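PKS_KS domain-containing protein (Photorhabdus luminescens subsp. laumondii, PDB 6SMO) probably acts as a 3-oxoacyl-[acyl-carrier-protein] synthase of the beta-ketoacyl-ACP synthase family, and here holds a pentaketo dodecanal in its pocket. Local coordinates at residues M314-A319 and V434-A439; P323-Y328 and I418-K423; G194-G199 and Y289-N294; I282-A287 and L384-Q389. One frame throughout, in Å; residues are numbered along the deposited sequence.

Contact 1: residues M314-A319 and V434-A439; sequences MALKDA and VIVMRA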
# COMPACT_ATOMS: atom_id res chain seq x y z
N MET B 314 7.32 -7.38 18.67
CA MET B 314 8.25 -7.85 17.60
C MET B 314 9.18 -6.71 17.17
O MET B 314 10.33 -7.01 16.79
CB MET B 314 7.48 -8.38 16.38
CG MET B 314 6.82 -9.72 16.63
SD MET B 314 6.65 -10.72 15.13
CE MET B 314 5.56 -9.69 14.16
N ALA B 315 8.71 -5.46 17.23
CA ALA B 315 9.49 -4.24 16.91
C ALA B 315 10.62 -4.06 17.94
O ALA B 315 11.72 -3.64 17.54
CB ALA B 315 8.59 -3.04 16.86
N LEU B 316 10.34 -4.36 19.21
CA LEU B 316 11.31 -4.23 20.34
C LEU B 316 12.36 -5.36 20.26
O LEU B 316 13.54 -5.07 20.53
CB LEU B 316 10.56 -4.26 21.67
CG LEU B 316 9.82 -2.97 22.03
CD1 LEU B 316 8.74 -3.23 23.07
CD2 LEU B 316 10.78 -1.91 22.52
N LYS B 317 11.94 -6.58 19.90
CA LYS B 317 12.84 -7.74 19.66
C LYS B 317 13.75 -7.44 18.46
O LYS B 317 14.93 -7.84 18.50
CB LYS B 317 12.04 -9.03 19.42
CG LYS B 317 11.97 -9.99 20.60
CD LYS B 317 10.96 -9.59 21.66
CE LYS B 317 10.86 -10.60 22.78
NZ LYS B 317 9.67 -10.36 23.63
N ASP B 318 13.21 -6.77 17.44
CA ASP B 318 13.93 -6.39 16.19
C ASP B 318 15.01 -5.35 16.52
O ASP B 318 16.11 -5.44 15.95
CB ASP B 318 12.96 -5.86 15.13
CG ASP B 318 13.61 -5.66 13.78
OD1 ASP B 318 14.01 -6.66 13.17
OD2 ASP B 318 13.72 -4.49 13.35
N ALA B 319 14.69 -4.40 17.41
CA ALA B 319 15.60 -3.32 17.87
C ALA B 319 16.56 -3.84 18.94
O ALA B 319 17.58 -3.16 19.19
CB ALA B 319 14.79 -2.16 18.39
N VAL B 434 4.84 -0.67 13.45
CA VAL B 434 5.55 -0.02 14.60
C VAL B 434 7.03 0.13 14.23
O VAL B 434 7.61 -0.83 13.69
CB VAL B 434 5.37 -0.84 15.89
CG1 VAL B 434 6.10 -0.21 17.07
CG2 VAL B 434 3.90 -1.06 16.23
N ILE B 435 7.60 1.31 14.51
CA ILE B 435 9.08 1.56 14.47
C ILE B 435 9.52 2.02 15.86
O ILE B 435 8.76 2.75 16.51
CB ILE B 435 9.47 2.58 13.37
CG1 ILE B 435 8.68 3.88 13.48
CG2 ILE B 435 9.34 1.96 11.99
CD1 ILE B 435 9.34 5.05 12.79
N VAL B 436 10.70 1.57 16.29
CA VAL B 436 11.33 1.95 17.59
C VAL B 436 12.44 2.96 17.30
O VAL B 436 13.43 2.57 16.65
CB VAL B 436 11.86 0.72 18.35
CG1 VAL B 436 12.51 1.10 19.67
CG2 VAL B 436 10.78 -0.33 18.57
N MET B 437 12.27 4.21 17.75
CA MET B 437 13.29 5.28 17.64
C MET B 437 13.98 5.46 18.99
O MET B 437 13.36 5.13 20.02
CB MET B 437 12.66 6.60 17.19
CG MET B 437 12.21 6.59 15.74
SD MET B 437 12.17 8.24 15.02
CE MET B 437 11.84 7.84 13.30
N ARG B 438 15.21 5.97 18.97
CA ARG B 438 16.14 6.00 20.13
C ARG B 438 17.03 7.24 20.04
O ARG B 438 17.39 7.63 18.91
CB ARG B 438 16.97 4.71 20.15
CG ARG B 438 17.76 4.47 21.42
CD ARG B 438 18.55 3.18 21.33
NE ARG B 438 19.33 2.90 22.52
CZ ARG B 438 20.12 1.84 22.68
NH1 ARG B 438 20.24 0.94 21.72
NH2 ARG B 438 20.78 1.68 23.81
N ALA B 439 17.36 7.85 21.18
CA ALA B 439 18.29 8.99 21.30
C ALA B 439 19.73 8.48 21.21
O ALA B 439 20.00 7.37 21.71
CB ALA B 439 18.04 9.73 22.59
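Ala315 O accepts the helical hydrogen bond of Ala319 N at 3.1 Å, and the branch CG2 of Val436 comes up against this same oxygen at 3.6 Å. The methyl thus lies on a carbonyl already engaged within the helix, and the contact across the gap is purely van der Waals. Helix 314-319 runs 7.9 Å from strand 434-438, their N-to-C directions 44° apart, close enough because alanines face the strand. Ala315 CB fits between two valines of the strand, touching Val434 CG1 at 3.8 Å and Val436 CG2 at 3.9 Å. One turn later Ala319 CB sits against Val436 CB at 4.1 Å, with CG1 just beside it. With CG1 anti to its backbone N (chi1 180°), Val436 spreads its two branches along the helix, CG2 meeting Ala315 and CG1 turned to Ala319. Leu316 bends the end of its side chain inward and brings CD2 within 4.3 Å of Val436 CG2. In the thiolase-like fold this is a helix covering one face of a beta sheet: helix 306-319 makes the beta-alpha-beta crossover from strand 284-293 to strand 326-330, passing over 431-438 and 420-427. The opposite face of strand 431-438 meets helix 372-388, where Ile435 touches Ser379 and Met437 packs on Leu382 and Ile386. Within the sheet, Val434 and Val436 exchange backbone bonds with strand 284-293. On the helix, the Asp318 carboxylate forms a salt bridge with Arg206 and accepts the backbone N-H of Tyr289.

Contact 2: residues P323-Y328 and I418-K423; sequences PSTVNY and IKTALK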
# COMPACT_ATOMS: atom_id res chain seq x y z
N PRO B 323 11.36 -3.43 26.82
CA PRO B 323 10.19 -2.55 26.93
C PRO B 323 10.26 -1.56 28.11
O PRO B 323 9.56 -0.57 28.07
CB PRO B 323 9.01 -3.50 27.15
CG PRO B 323 9.50 -4.85 26.66
CD PRO B 323 10.99 -4.85 26.93
N SER B 324 11.09 -1.86 29.12
CA SER B 324 11.24 -1.07 30.38
C SER B 324 11.83 0.32 30.09
O SER B 324 11.55 1.24 30.88
CB SER B 324 12.09 -1.82 31.37
OG SER B 324 11.53 -3.10 31.65
N THR B 325 12.61 0.46 29.01
CA THR B 325 13.29 1.73 28.62
C THR B 325 12.33 2.63 27.82
O THR B 325 12.68 3.82 27.64
CB THR B 325 14.56 1.45 27.81
OG1 THR B 325 14.23 0.53 26.77
CG2 THR B 325 15.69 0.90 28.65
N VAL B 326 11.19 2.11 27.37
CA VAL B 326 10.17 2.87 26.59
C VAL B 326 9.45 3.84 27.54
O VAL B 326 8.72 3.36 28.43
CB VAL B 326 9.16 1.94 25.89
CG1 VAL B 326 8.09 2.72 25.13
CG2 VAL B 326 9.85 0.95 24.96
N ASN B 327 9.66 5.15 27.36
CA ASN B 327 9.08 6.22 28.22
C ASN B 327 8.38 7.29 27.36
O ASN B 327 8.15 8.39 27.88
CB ASN B 327 10.13 6.83 29.14
CG ASN B 327 11.17 7.66 28.41
OD1 ASN B 327 11.44 7.45 27.23
ND2 ASN B 327 11.78 8.61 29.11
N TYR B 328 8.05 6.98 26.10
CA TYR B 328 7.25 7.86 25.20
C TYR B 328 6.74 7.07 24.00
O TYR B 328 7.48 6.23 23.46
CB TYR B 328 8.08 9.07 24.74
CG TYR B 328 7.40 9.88 23.66
CD1 TYR B 328 6.25 10.61 23.94
CD2 TYR B 328 7.88 9.88 22.36
CE1 TYR B 328 5.61 11.34 22.95
CE2 TYR B 328 7.24 10.61 21.37
CZ TYR B 328 6.10 11.34 21.66
OH TYR B 328 5.48 12.06 20.68
N ILE B 418 13.29 11.88 26.62
CA ILE B 418 12.92 10.66 25.84
C ILE B 418 14.17 9.80 25.66
O ILE B 418 15.16 10.32 25.10
CB ILE B 418 12.27 11.04 24.49
CG1 ILE B 418 11.09 12.00 24.65
CG2 ILE B 418 11.87 9.79 23.72
CD1 ILE B 418 10.75 12.77 23.40
N LYS B 419 14.13 8.55 26.12
CA LYS B 419 15.19 7.53 25.91
C LYS B 419 14.82 6.69 24.68
O LYS B 419 15.42 6.92 23.61
CB LYS B 419 15.38 6.67 27.17
CG LYS B 419 16.49 7.12 28.10
CD LYS B 419 16.21 8.43 28.81
CE LYS B 419 17.39 8.92 29.62
NZ LYS B 419 17.08 10.18 30.33
N THR B 420 13.86 5.77 24.84
CA THR B 420 13.35 4.87 23.78
C THR B 420 11.91 5.27 23.43
O THR B 420 11.06 5.23 24.34
CB THR B 420 13.44 3.40 24.21
OG1 THR B 420 14.77 3.14 24.63
CG2 THR B 420 13.05 2.43 23.12
N ALA B 421 11.66 5.63 22.17
CA ALA B 421 10.35 6.10 21.66
C ALA B 421 9.71 5.01 20.79
O ALA B 421 10.44 4.36 20.01
CB ALA B 421 10.53 7.38 20.90
N LEU B 422 8.39 4.83 20.93
CA LEU B 422 7.55 3.96 20.06
C LEU B 422 6.73 4.84 19.12
O LEU B 422 6.41 5.98 19.50
CB LEU B 422 6.64 3.09 20.93
CG LEU B 422 7.09 1.64 21.13
CD1 LEU B 422 8.53 1.56 21.62
CD2 LEU B 422 6.16 0.93 22.11
N LYS B 423 6.40 4.32 17.93
CA LYS B 423 5.61 5.02 16.89
C LYS B 423 4.62 4.02 16.27
O LYS B 423 5.07 3.18 15.46
CB LYS B 423 6.54 5.62 15.83
CG LYS B 423 5.87 6.18 14.59
CD LYS B 423 5.05 7.42 14.84
CE LYS B 423 4.02 7.68 13.77
NZ LYS B 423 2.82 6.83 13.94
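The Tyr328 ring has Ala421 at its edge, CB lying near the ring plane 3.9 Å from CD2, while Ile418 approaches obliquely through CD1 and touches Tyr328 CB with CG2. The other flat group, the Asn327 amide, receives Lys419 N on OD1 at 3.1 Å, tilted 17° from the carbonyl plane with a C=O...N angle of 118°. Its ND2 bonds to Pro417 O, so both ends of the amide grip the chain entering strand 420-427. Chi1 of 69° sets the amide between the backbone N and carbonyl carbon of Asn327, turned toward that chain. Val326 pairs with Thr420 in a parallel bridge whose side chains diverge; Asn327 N reaches Thr420 O only weakly, whereas Leu422 N bonds firmly to Tyr328 O at 3.0 Å. Val326 CG2 meets Leu422 CD1 at 3.6 Å, the two side chains crossing at about a right angle. Thr325 OG1 bonds to Ser322 O, with a weak bond from Thr420 OG1. Helix 306-319 covers Val326 and Leu422 through Leu316 and Ile312, helix 372-388 covers Tyr328 and Ala421 through Leu382, and strand 431-438 borders Ala421 at Met437.

Contact 3: residues G194-G199 and Y289-N294; sequences GLDALG and YASVNN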
# COMPACT_ATOMS: atom_id res chain seq x y z
N GLY B 194 3.61 4.71 5.20
CA GLY B 194 4.63 5.65 5.70
C GLY B 194 5.72 4.95 6.49
O GLY B 194 6.90 5.11 6.11
N LEU B 195 5.35 4.19 7.53
CA LEU B 195 6.30 3.44 8.40
C LEU B 195 6.90 2.26 7.62
O LEU B 195 8.06 1.90 7.91
CB LEU B 195 5.58 2.93 9.66
CG LEU B 195 5.14 3.99 10.67
CD1 LEU B 195 4.88 3.34 12.02
CD2 LEU B 195 6.17 5.10 10.82
N ASP B 196 6.14 1.66 6.70
CA ASP B 196 6.58 0.50 5.88
C ASP B 196 7.70 0.95 4.94
O ASP B 196 8.63 0.15 4.70
CB ASP B 196 5.40 -0.13 5.13
CG ASP B 196 4.40 -0.83 6.04
OD1 ASP B 196 4.65 -0.89 7.26
OD2 ASP B 196 3.39 -1.33 5.51
N ALA B 197 7.63 2.18 4.42
CA ALA B 197 8.67 2.82 3.58
C ALA B 197 9.93 3.05 4.42
O ALA B 197 11.04 2.78 3.90
CB ALA B 197 8.15 4.12 3.00
N LEU B 198 9.77 3.52 5.66
CA LEU B 198 10.88 3.69 6.64
C LEU B 198 11.44 2.32 7.02
O LEU B 198 12.67 2.21 7.19
CB LEU B 198 10.35 4.43 7.88
CG LEU B 198 9.98 5.90 7.66
CD1 LEU B 198 9.13 6.42 8.81
CD2 LEU B 198 11.22 6.76 7.49
N GLY B 199 10.56 1.31 7.14
CA GLY B 199 10.91 -0.08 7.48
C GLY B 199 11.81 -0.72 6.44
O GLY B 199 12.85 -1.29 6.83
N TYR B 289 11.93 -2.22 13.42
CA TYR B 289 10.66 -2.17 12.66
C TYR B 289 9.98 -3.54 12.70
O TYR B 289 10.70 -4.56 12.70
CB TYR B 289 10.92 -1.73 11.21
CG TYR B 289 9.78 -1.96 10.26
CD1 TYR B 289 8.66 -1.15 10.26
CD2 TYR B 289 9.81 -3.01 9.34
CE1 TYR B 289 7.61 -1.36 9.39
CE2 TYR B 289 8.77 -3.23 8.46
CZ TYR B 289 7.66 -2.40 8.48
OH TYR B 289 6.62 -2.61 7.62
N ALA B 290 8.65 -3.55 12.72
CA ALA B 290 7.80 -4.77 12.65
C ALA B 290 6.43 -4.40 12.08
O ALA B 290 6.01 -3.23 12.24
CB ALA B 290 7.67 -5.39 14.02
N SER B 291 5.77 -5.35 11.42
CA SER B 291 4.44 -5.19 10.79
C SER B 291 3.68 -6.52 10.82
O SER B 291 4.31 -7.57 10.56
CB SER B 291 4.56 -4.65 9.39
OG SER B 291 3.29 -4.27 8.88
N VAL B 292 2.38 -6.47 11.12
CA VAL B 292 1.48 -7.66 11.23
C VAL B 292 0.15 -7.34 10.54
O VAL B 292 -0.03 -6.19 10.08
CB VAL B 292 1.25 -8.06 12.70
CG1 VAL B 292 2.55 -8.43 13.39
CG2 VAL B 292 0.53 -6.97 13.48
N ASN B 293 -0.74 -8.34 10.47
CA ASN B 293 -2.15 -8.20 10.00
C ASN B 293 -3.08 -8.52 11.17
O ASN B 293 -2.70 -9.33 12.04
CB ASN B 293 -2.44 -9.09 8.79
CG ASN B 293 -1.52 -8.84 7.62
OD1 ASN B 293 -1.23 -7.69 7.28
ND2 ASN B 293 -1.06 -9.90 6.99
N ASN B 294 -4.27 -7.90 11.18
CA ASN B 294 -5.34 -8.14 12.19
C ASN B 294 -5.97 -9.52 11.94
O ASN B 294 -6.17 -10.26 12.92
CB ASN B 294 -6.43 -7.07 12.15
CG ASN B 294 -6.10 -5.84 12.97
OD1 ASN B 294 -5.71 -5.96 14.13
ND2 ASN B 294 -6.27 -4.67 12.39
O HOH W 1 7.72 -2.59 5.01
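Helix 194-199 crosses strand 289-293 at 132° with the axes 8.8 Å apart, and draws nearest where Gly199 CA lies 5.6 Å from Tyr289 CA. Gly199, lacking a side chain, lets the Tyr289 ring lie flat on the helix backbone: its CA stands over the ring centre, 3.6 Å from the centroid, in a CH-pi contact. Tyr289 CG is anti to the backbone N (chi1 165°), which lays the ring against the helix with the phenol oxygen directed at Asp196. There OH donates to Asp196 OD1 at 2.6 Å, in the ring plane but meeting the carboxylate from 65° out of its own plane. Leu195 O lies obliquely at the ring, 3.6 Å from CE1. A water donates to both Tyr289 OH, at 2.8 Å, and Asp196 O, at 2.9 Å, tying the phenol to the helix backbone a second time. The carboxylate has further partners: Ser433 OG on OD1, and on OD2 Thr189 OG1 and a salt bridge to Lys153 of the partner chain, the Ketoacyl_synth_N domain-containing protein. That lysine also bonds to Ser291 OG, whose hydroxyl in addition meets His432 O and Ser433 OG. Three hydroxyls and a lysine around the Asp196 carboxylate would probably favour its ionised form. In the thiolase-like fold, 193-206 is one of the two buried central helices; it starts just after Gly190 and Cys191 of the ligand pocket, and here joins the sheet to the interface with the partner chain.

Contact 4: residues I282-A287 and L384-Q389; sequences IYAELA and LEIEKQ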
# COMPACT_ATOMS: atom_id res chain seq x y z
N ILE B 282 22.89 14.12 13.73
CA ILE B 282 21.99 12.95 13.94
C ILE B 282 20.82 13.38 14.82
O ILE B 282 21.06 13.79 15.98
CB ILE B 282 22.77 11.77 14.55
CG1 ILE B 282 23.92 11.31 13.64
CG2 ILE B 282 21.84 10.61 14.89
CD1 ILE B 282 25.00 10.53 14.35
N TYR B 283 19.59 13.28 14.30
CA TYR B 283 18.33 13.58 15.02
C TYR B 283 18.04 12.46 16.03
O TYR B 283 17.92 12.74 17.23
CB TYR B 283 17.16 13.76 14.04
CG TYR B 283 17.12 15.10 13.36
CD1 TYR B 283 16.39 16.15 13.89
CD2 TYR B 283 17.81 15.33 12.18
CE1 TYR B 283 16.35 17.39 13.27
CE2 TYR B 283 17.78 16.56 11.54
CZ TYR B 283 17.04 17.59 12.09
OH TYR B 283 17.00 18.81 11.49
N ALA B 284 17.96 11.22 15.53
CA ALA B 284 17.64 10.01 16.33
C ALA B 284 18.05 8.74 15.57
O ALA B 284 18.25 8.82 14.34
CB ALA B 284 16.17 9.99 16.66
N GLU B 285 18.18 7.63 16.29
CA GLU B 285 18.47 6.28 15.73
C GLU B 285 17.15 5.55 15.48
O GLU B 285 16.35 5.45 16.43
CB GLU B 285 19.36 5.49 16.71
CG GLU B 285 19.86 4.17 16.15
CD GLU B 285 20.43 3.22 17.19
OE1 GLU B 285 20.97 3.70 18.20
OE2 GLU B 285 20.32 1.99 16.99
N LEU B 286 16.93 5.08 14.25
CA LEU B 286 15.79 4.20 13.87
C LEU B 286 16.21 2.75 14.15
O LEU B 286 16.86 2.14 13.29
CB LEU B 286 15.44 4.43 12.39
CG LEU B 286 13.99 4.15 12.00
CD1 LEU B 286 13.59 4.96 10.78
CD2 LEU B 286 13.76 2.67 11.76
N ALA B 287 15.86 2.24 15.34
CA ALA B 287 16.44 1.03 15.96
C ALA B 287 15.83 -0.25 15.37
O ALA B 287 16.60 -1.16 15.01
CB ALA B 287 16.26 1.08 17.46
N LEU B 384 12.15 15.38 15.86
CA LEU B 384 12.31 16.74 16.46
C LEU B 384 12.07 16.67 17.97
O LEU B 384 12.78 17.39 18.71
CB LEU B 384 11.32 17.70 15.78
CG LEU B 384 11.62 18.04 14.33
CD1 LEU B 384 10.41 18.65 13.65
CD2 LEU B 384 12.82 18.97 14.22
N GLU B 385 11.11 15.85 18.41
CA GLU B 385 10.74 15.68 19.85
C GLU B 385 11.93 15.10 20.62
O GLU B 385 12.23 15.63 21.72
CB GLU B 385 9.51 14.77 19.99
CG GLU B 385 8.20 15.49 19.79
CD GLU B 385 6.98 14.59 19.86
OE1 GLU B 385 6.92 13.62 19.07
OE2 GLU B 385 6.10 14.84 20.70
N ILE B 386 12.58 14.06 20.08
CA ILE B 386 13.74 13.37 20.71
C ILE B 386 14.94 14.33 20.75
O ILE B 386 15.62 14.39 21.79
CB ILE B 386 14.07 12.06 19.97
CG1 ILE B 386 12.97 11.02 20.17
CG2 ILE B 386 15.43 11.52 20.40
CD1 ILE B 386 13.02 9.87 19.19
N GLU B 387 15.18 15.05 19.64
CA GLU B 387 16.28 16.05 19.50
C GLU B 387 16.15 17.12 20.58
O GLU B 387 17.15 17.36 21.29
CB GLU B 387 16.25 16.70 18.11
CG GLU B 387 17.49 16.43 17.29
CD GLU B 387 18.63 17.41 17.53
OE1 GLU B 387 19.74 16.95 17.88
OE2 GLU B 387 18.40 18.63 17.37
N LYS B 388 14.97 17.73 20.71
CA LYS B 388 14.72 18.93 21.55
C LYS B 388 14.22 18.52 22.94
O LYS B 388 13.95 19.43 23.76
CB LYS B 388 13.74 19.87 20.84
CG LYS B 388 14.31 20.55 19.60
CD LYS B 388 13.25 21.12 18.67
CE LYS B 388 13.84 21.73 17.41
NZ LYS B 388 14.39 23.08 17.66
N GLN B 389 14.12 17.21 23.21
CA GLN B 389 13.68 16.64 24.52
C GLN B 389 12.38 17.31 24.96
O GLN B 389 12.25 17.65 26.16
CB GLN B 389 14.78 16.79 25.57
CG GLN B 389 16.06 16.03 25.26
CD GLN B 389 15.92 14.54 25.50
OE1 GLN B 389 15.26 13.82 24.76
NE2 GLN B 389 16.57 14.07 26.55
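Ile282 opens the contact through its backbone: its carbonyl oxygen only comes near Glu387 OE1, at 3.9 Å, and OE1 is weakly bonded to His281 NE2. Tyr283 makes the largest share of the contact. Its CG lies anti to the carbonyl carbon (chi1 -79°), and the ring extends along the helix flank, where CD1 meets Glu387 CG at 3.6 Å and CE1 meets Leu384 CD2 at 4.0 Å. Ring and leucine lie side by side, pointing the same way, whereas the Glu387 carboxylate plane is turned 72° from the ring. The CG methylene of Glu387 also touches Tyr283 O at 3.7 Å, and the bend of the chain at chi2 (-87°) turns the carboxylate off that line. Ala284 points toward the helix and sets its CB against both branches of Ile386, CD1 at 4.0 Å and CG2 at 4.1 Å. Beyond Ala284 the strand no longer touches the helix, but its backbone pairing continues, Glu285 with Arg438 and Ala287 with Val436. Leu384 is further enclosed by Val44, Phe47 and Trp48 of helix 44-53. On the helix side, Gln389 leaves helical geometry with positive phi. Tyr283 and Ala284 bond through their backbones to Val31 of strand 29-37, which places them in the sheet. Through Ala284 on Ile386 and Tyr283 on Leu384, the C-terminal turns of central helix 372-388 cover the start of strand 284-293, a helix-on-sheet layer of the thiolase-like fold.

How the contacts relate
All four contacts reach one sheet. Contact 1 and contact 2 lie about 9 Å apart between centres, joined by bonds from Ala421 N to Met437 O (2.8 Å) and Ala439 N to Lys419 O. Contacts 3 and 4 use opposite ends of strand 284-293, about 19 Å apart between centres; contact 1 bonds to both, through Val434 N to Ala290 O and Arg438 O to Glu285 N. Tyr328 and Glu385 touch between contacts 2 and 4. The two central helices meet where Leu195 and Leu198 touch Ser379. Contact 3 approaches the pocket, the Asp196 side chain lying about 10 Å from the bound pentaketo dodecanal.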